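Local structure of Rab GDP-dissociation inhibitor (Saccharomyces cerevisiae, 2BCG) at residues Ile195-Ala200 / Lys342-Val347; Ile369-Thr372 / Ile377-Glu380. The protein regulates the GDP/GTP exchange of Rab GTPases such as SEC4 by inhibiting GDP dissociation, and extracts GDP-bound YPT7 from vacuolar membranes. All coordinates share one frame; numbering follows the deposited sequence.

Contact 1: residues Ile195-Ala200 / Lys342-Val347; sequences IGHAMA and KSDIYV
OD1 of D344 is approached by the imidazole N-H of H197 and by a bridging water, and the pairing illustrates how one carboxylate can join a helix to the loop leading into a strand far along the chain. The N-H of H197 ND1 points at D344 OD1 over 2.7 Å in a nearly straight bond (167°), entering on the syn lone pair. The oxygen lies almost in the plane of the ring, at its edge, while ring and carboxylate planes are turned 33° against each other. D344 OD2 leans toward the same N-H, 3.0 Å from H197 ND1, but the bent approach makes this a weak second bond; OD2 also accepts from the backbone N of Q336. D205 takes up H197 NE2, so both imidazole nitrogens are engaged and the ring is probably held in its rotation. On each residue CG stands anti to the carbonyl carbon (chi1 -65° in both), which sends imidazole and carboxylate across the gap to meet. The water, 2.8 Å from H197 O and 2.7 Å from D344 OD1, is also hydrogen-bonded to Y346 OH, bringing the strand's tyrosine into the same network. The contact thus fastens the C-terminal part of helix 189-199, whose M199 touches a bound geranylgeranyl group and packs on helices 144-159 and 212-229, to the entry of strand 345-351 in the mixed sheet.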
loop_
_atom_site.group_PDB
_atom_site.type_symbol
_atom_site.label_atom_id
_atom_site.label_comp_id
_atom_site.label_asym_id
_atom_site.label_seq_id
_atom_site.Cartn_x
_atom_site.Cartn_y
_atom_site.Cartn_z
ATOM N N ILE A 195 28.780 5.609 -5.121
ATOM C CA ILE A 195 27.803 6.572 -5.604
ATOM C C ILE A 195 26.772 5.885 -6.487
ATOM O O ILE A 195 25.558 6.073 -6.281
ATOM C CB ILE A 195 28.463 7.713 -6.407
ATOM C CG1 ILE A 195 29.340 8.530 -5.464
ATOM C CG2 ILE A 195 27.375 8.615 -7.084
ATOM C CD1 ILE A 195 30.341 9.439 -6.220
ATOM N N GLY A 196 27.239 5.090 -7.441
ATOM C CA GLY A 196 26.354 4.423 -8.398
ATOM C C GLY A 196 25.369 3.456 -7.743
ATOM O O GLY A 196 24.184 3.452 -8.110
ATOM N N HIS A 197 25.859 2.659 -6.787
ATOM C CA HIS A 197 25.063 1.538 -6.215
ATOM C C HIS A 197 24.370 1.902 -4.926
ATOM O O HIS A 197 23.235 1.456 -4.707
ATOM C CB HIS A 197 25.906 0.291 -6.005
ATOM C CG HIS A 197 26.416 -0.288 -7.278
ATOM N ND1 HIS A 197 25.925 -1.460 -7.812
ATOM C CD2 HIS A 197 27.334 0.178 -8.163
ATOM C CE1 HIS A 197 26.532 -1.704 -8.958
ATOM N NE2 HIS A 197 27.387 -0.720 -9.197
ATOM N N ALA A 198 25.017 2.700 -4.072
ATOM C CA ALA A 198 24.396 3.080 -2.799
ATOM C C ALA A 198 23.588 4.363 -2.865
ATOM O O ALA A 198 22.728 4.565 -2.006
ATOM C CB ALA A 198 25.429 3.187 -1.683
ATOM N N MET A 199 23.846 5.237 -3.854
ATOM C CA MET A 199 23.118 6.505 -3.949
ATOM C C MET A 199 22.194 6.558 -5.157
ATOM O O MET A 199 20.977 6.834 -4.999
ATOM C CB MET A 199 24.074 7.715 -3.946
ATOM C CG MET A 199 24.879 7.823 -2.663
ATOM S SD MET A 199 25.968 9.281 -2.616
ATOM C CE MET A 199 24.718 10.544 -2.302
ATOM N N ALA A 200 22.749 6.273 -6.337
ATOM C CA ALA A 200 21.928 6.245 -7.540
ATOM C C ALA A 200 21.094 4.950 -7.570
ATOM O O ALA A 200 20.057 4.878 -8.261
ATOM C CB ALA A 200 22.780 6.408 -8.795
ATOM N N LYS A 342 26.861 -9.826 -11.760
ATOM C CA LYS A 342 26.362 -8.874 -12.747
ATOM C C LYS A 342 25.304 -7.943 -12.159
ATOM O O LYS A 342 24.998 -6.907 -12.751
ATOM C CB LYS A 342 25.770 -9.619 -13.946
ATOM C CG LYS A 342 26.755 -10.609 -14.601
ATOM C CD LYS A 342 26.078 -11.460 -15.658
ATOM C CE LYS A 342 27.119 -12.317 -16.395
ATOM N NZ LYS A 342 26.658 -12.796 -17.747
ATOM N N SER A 343 24.736 -8.306 -11.001
ATOM C CA SER A 343 23.702 -7.482 -10.389
ATOM C C SER A 343 23.817 -7.525 -8.881
ATOM O O SER A 343 24.242 -8.507 -8.277
ATOM C CB SER A 343 22.285 -7.820 -10.852
ATOM O OG SER A 343 21.834 -9.001 -10.261
ATOM N N ASP A 344 23.374 -6.441 -8.288
ATOM C CA ASP A 344 23.362 -6.342 -6.830
ATOM C C ASP A 344 22.360 -7.326 -6.197
ATOM O O ASP A 344 21.381 -7.743 -6.809
ATOM C CB ASP A 344 23.010 -4.920 -6.407
ATOM C CG ASP A 344 24.061 -3.899 -6.813
ATOM O OD1 ASP A 344 23.880 -2.710 -6.477
ATOM O OD2 ASP A 344 25.068 -4.285 -7.455
ATOM N N ILE A 345 22.628 -7.687 -4.951
ATOM C CA ILE A 345 21.628 -8.401 -4.119
ATOM C C ILE A 345 21.151 -7.423 -3.080
ATOM O O ILE A 345 21.955 -6.660 -2.505
ATOM C CB ILE A 345 22.254 -9.629 -3.400
ATOM C CG1 ILE A 345 22.860 -10.588 -4.446
ATOM C CG2 ILE A 345 21.199 -10.316 -2.519
ATOM C CD1 ILE A 345 23.472 -11.821 -3.863
ATOM N N TYR A 346 19.833 -7.389 -2.888
ATOM C CA TYR A 346 19.216 -6.542 -1.861
ATOM C C TYR A 346 18.660 -7.384 -0.726
ATOM O O TYR A 346 18.224 -8.520 -0.908
ATOM C CB TYR A 346 18.053 -5.707 -2.432
ATOM C CG TYR A 346 18.487 -4.639 -3.424
ATOM C CD1 TYR A 346 17.993 -4.667 -4.722
ATOM C CD2 TYR A 346 19.344 -3.575 -3.052
ATOM C CE1 TYR A 346 18.378 -3.711 -5.663
ATOM C CE2 TYR A 346 19.715 -2.601 -3.985
ATOM C CZ TYR A 346 19.222 -2.671 -5.268
ATOM O OH TYR A 346 19.542 -1.715 -6.194
ATOM N N VAL A 347 18.640 -6.786 0.451
ATOM C CA VAL A 347 17.837 -7.330 1.538
ATOM C C VAL A 347 16.971 -6.191 2.067
ATOM O O VAL A 347 17.430 -5.053 2.233
ATOM C CB VAL A 347 18.680 -7.955 2.672
ATOM C CG1 VAL A 347 17.791 -8.838 3.565
ATOM C CG2 VAL A 347 19.848 -8.813 2.111
HETATM O O HOH W 1 22.030 -0.891 -5.753
#

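Contact 2: residues Ile369-Thr372 / Ile377-Glu380; sequences IIET and IELE
E378 reaches across to the T372 side of the loop as an extended chain, a worked case of a glutamate closing a short turn by accepting from backbone and side chain together. At CB its first torsion places CG anti to the carbonyl carbon (chi1 -72°), and from there the chain runs straight toward the loop. E378 CG meets the T372 side chain coming from the opposite direction, 3.2 Å from T372 OG1, with the methyl T372 CG2 next to it. Beyond CD the carboxylate divides its work. E378 OE1 accepts twice from T372, from T372 N at 2.8 Å and from T372 OG1 at 2.7 Å. Both donors come down on the same face of the carboxylate, the amide more steeply and in a bent bond (141°). The methyl CG2 of I370 also borders this oxygen, 3.4 Å from E378 OE1. E378 OE2 turns to E371 N, which donates over 2.9 Å in a nearly straight bond (167°), on the syn side, somewhat out of the plane; R341 forms a salt bridge to the same oxygen, which probably steadies the negative charge. Were E378 an alanine, the amides of E371 and T372 and the T372 hydroxyl would probably lose their shared acceptor, and R341 its salt-bridge mate, freeing the loop to shift. E371 sends its own carboxylate elsewhere, to the backbone N of K342. The whole arrangement ties the loop that leaves strand 362-369 back onto the short helix 375-378, while I370 packs on strand 303-317 and L379 touches strands 303-317 and 362-369.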
loop_
_atom_site.group_PDB
_atom_site.type_symbol
_atom_site.label_atom_id
_atom_site.label_comp_id
_atom_site.label_asym_id
_atom_site.label_seq_id
_atom_site.Cartn_x
_atom_site.Cartn_y
_atom_site.Cartn_z
ATOM N N ILE A 369 18.358 -10.532 -9.305
ATOM C CA ILE A 369 18.175 -11.129 -10.612
ATOM C C ILE A 369 19.099 -12.363 -10.688
ATOM O O ILE A 369 20.298 -12.291 -10.395
ATOM C CB ILE A 369 18.591 -10.102 -11.685
ATOM C CG1 ILE A 369 17.621 -8.910 -11.723
ATOM C CG2 ILE A 369 18.765 -10.766 -13.061
ATOM C CD1 ILE A 369 16.181 -9.268 -11.937
ATOM N N ILE A 370 18.508 -13.499 -11.018
ATOM C CA ILE A 370 19.224 -14.760 -11.103
ATOM C C ILE A 370 20.250 -14.683 -12.231
ATOM O O ILE A 370 19.922 -14.256 -13.347
ATOM C CB ILE A 370 18.215 -15.918 -11.310
ATOM C CG1 ILE A 370 17.395 -16.153 -10.048
ATOM C CG2 ILE A 370 18.918 -17.250 -11.701
ATOM C CD1 ILE A 370 16.146 -16.980 -10.303
ATOM N N GLU A 371 21.485 -15.089 -11.933
ATOM C CA GLU A 371 22.537 -15.165 -12.977
ATOM C C GLU A 371 23.248 -16.516 -13.030
ATOM O O GLU A 371 24.181 -16.694 -13.828
ATOM C CB GLU A 371 23.543 -14.017 -12.867
ATOM C CG GLU A 371 24.341 -14.003 -11.557
ATOM C CD GLU A 371 25.278 -12.820 -11.478
ATOM O OE1 GLU A 371 26.527 -13.045 -11.484
ATOM O OE2 GLU A 371 24.773 -11.676 -11.426
ATOM N N THR A 372 22.837 -17.465 -12.196
ATOM C CA THR A 372 23.458 -18.797 -12.237
ATOM C C THR A 372 22.404 -19.898 -12.376
ATOM O O THR A 372 21.192 -19.636 -12.441
ATOM C CB THR A 372 24.313 -19.128 -10.984
ATOM O OG1 THR A 372 23.466 -19.520 -9.902
ATOM C CG2 THR A 372 25.206 -17.952 -10.591
ATOM N N ILE A 377 21.723 -20.918 -4.227
ATOM C CA ILE A 377 23.127 -20.713 -3.843
ATOM C C ILE A 377 23.597 -19.249 -4.024
ATOM O O ILE A 377 24.456 -18.751 -3.278
ATOM C CB ILE A 377 24.074 -21.697 -4.602
ATOM C CG1 ILE A 377 23.746 -23.162 -4.248
ATOM C CG2 ILE A 377 25.556 -21.341 -4.396
ATOM C CD1 ILE A 377 22.957 -23.413 -2.940
ATOM N N GLU A 378 23.019 -18.552 -5.005
ATOM C CA GLU A 378 23.382 -17.160 -5.271
ATOM C C GLU A 378 23.107 -16.314 -4.056
ATOM O O GLU A 378 23.796 -15.305 -3.831
ATOM C CB GLU A 378 22.587 -16.599 -6.440
ATOM C CG GLU A 378 23.048 -17.174 -7.763
ATOM C CD GLU A 378 22.217 -16.670 -8.924
ATOM O OE1 GLU A 378 21.652 -17.527 -9.633
ATOM O OE2 GLU A 378 22.131 -15.431 -9.110
ATOM N N LEU A 379 22.086 -16.702 -3.289
ATOM C CA LEU A 379 21.702 -15.904 -2.108
ATOM C C LEU A 379 22.512 -16.206 -0.856
ATOM O O LEU A 379 22.345 -15.496 0.153
ATOM C CB LEU A 379 20.224 -16.100 -1.786
ATOM C CG LEU A 379 19.288 -15.706 -2.938
ATOM C CD1 LEU A 379 17.851 -15.696 -2.458
ATOM C CD2 LEU A 379 19.700 -14.343 -3.510
ATOM N N GLU A 380 23.340 -17.256 -0.889
ATOM C CA GLU A 380 24.085 -17.649 0.320
ATOM C C GLU A 380 24.803 -16.469 1.053
ATOM O O GLU A 380 24.700 -16.379 2.279
ATOM C CB GLU A 380 25.012 -18.847 0.057
ATOM C CG GLU A 380 25.628 -19.497 1.331
ATOM C CD GLU A 380 24.611 -20.023 2.374
ATOM O OE1 GLU A 380 23.392 -20.184 2.101
ATOM O OE2 GLU A 380 25.063 -20.304 3.511
#

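Following the chain from the N terminus, the first segment reached is on helix 189-199, and contact 1 closes a long loop of 141 intervening residues at the start of strand 345-351. Strand 362-369 follows as its antiparallel neighbour, and only then does contact 2 close a turn with four residues between its segments. The two are therefore in series, neither nested nor crossed, a long-range tie followed by a local one. They still meet in space, their centres about 15 Å apart: K342 and S343 touch E371, S343 touches I369, and I345 touches E378. Contact 1 ties helix 189-199, beside the lipid pocket, to the mixed sheet, and contact 2 ties the loop after strand 362-369 to the short helix 375-378.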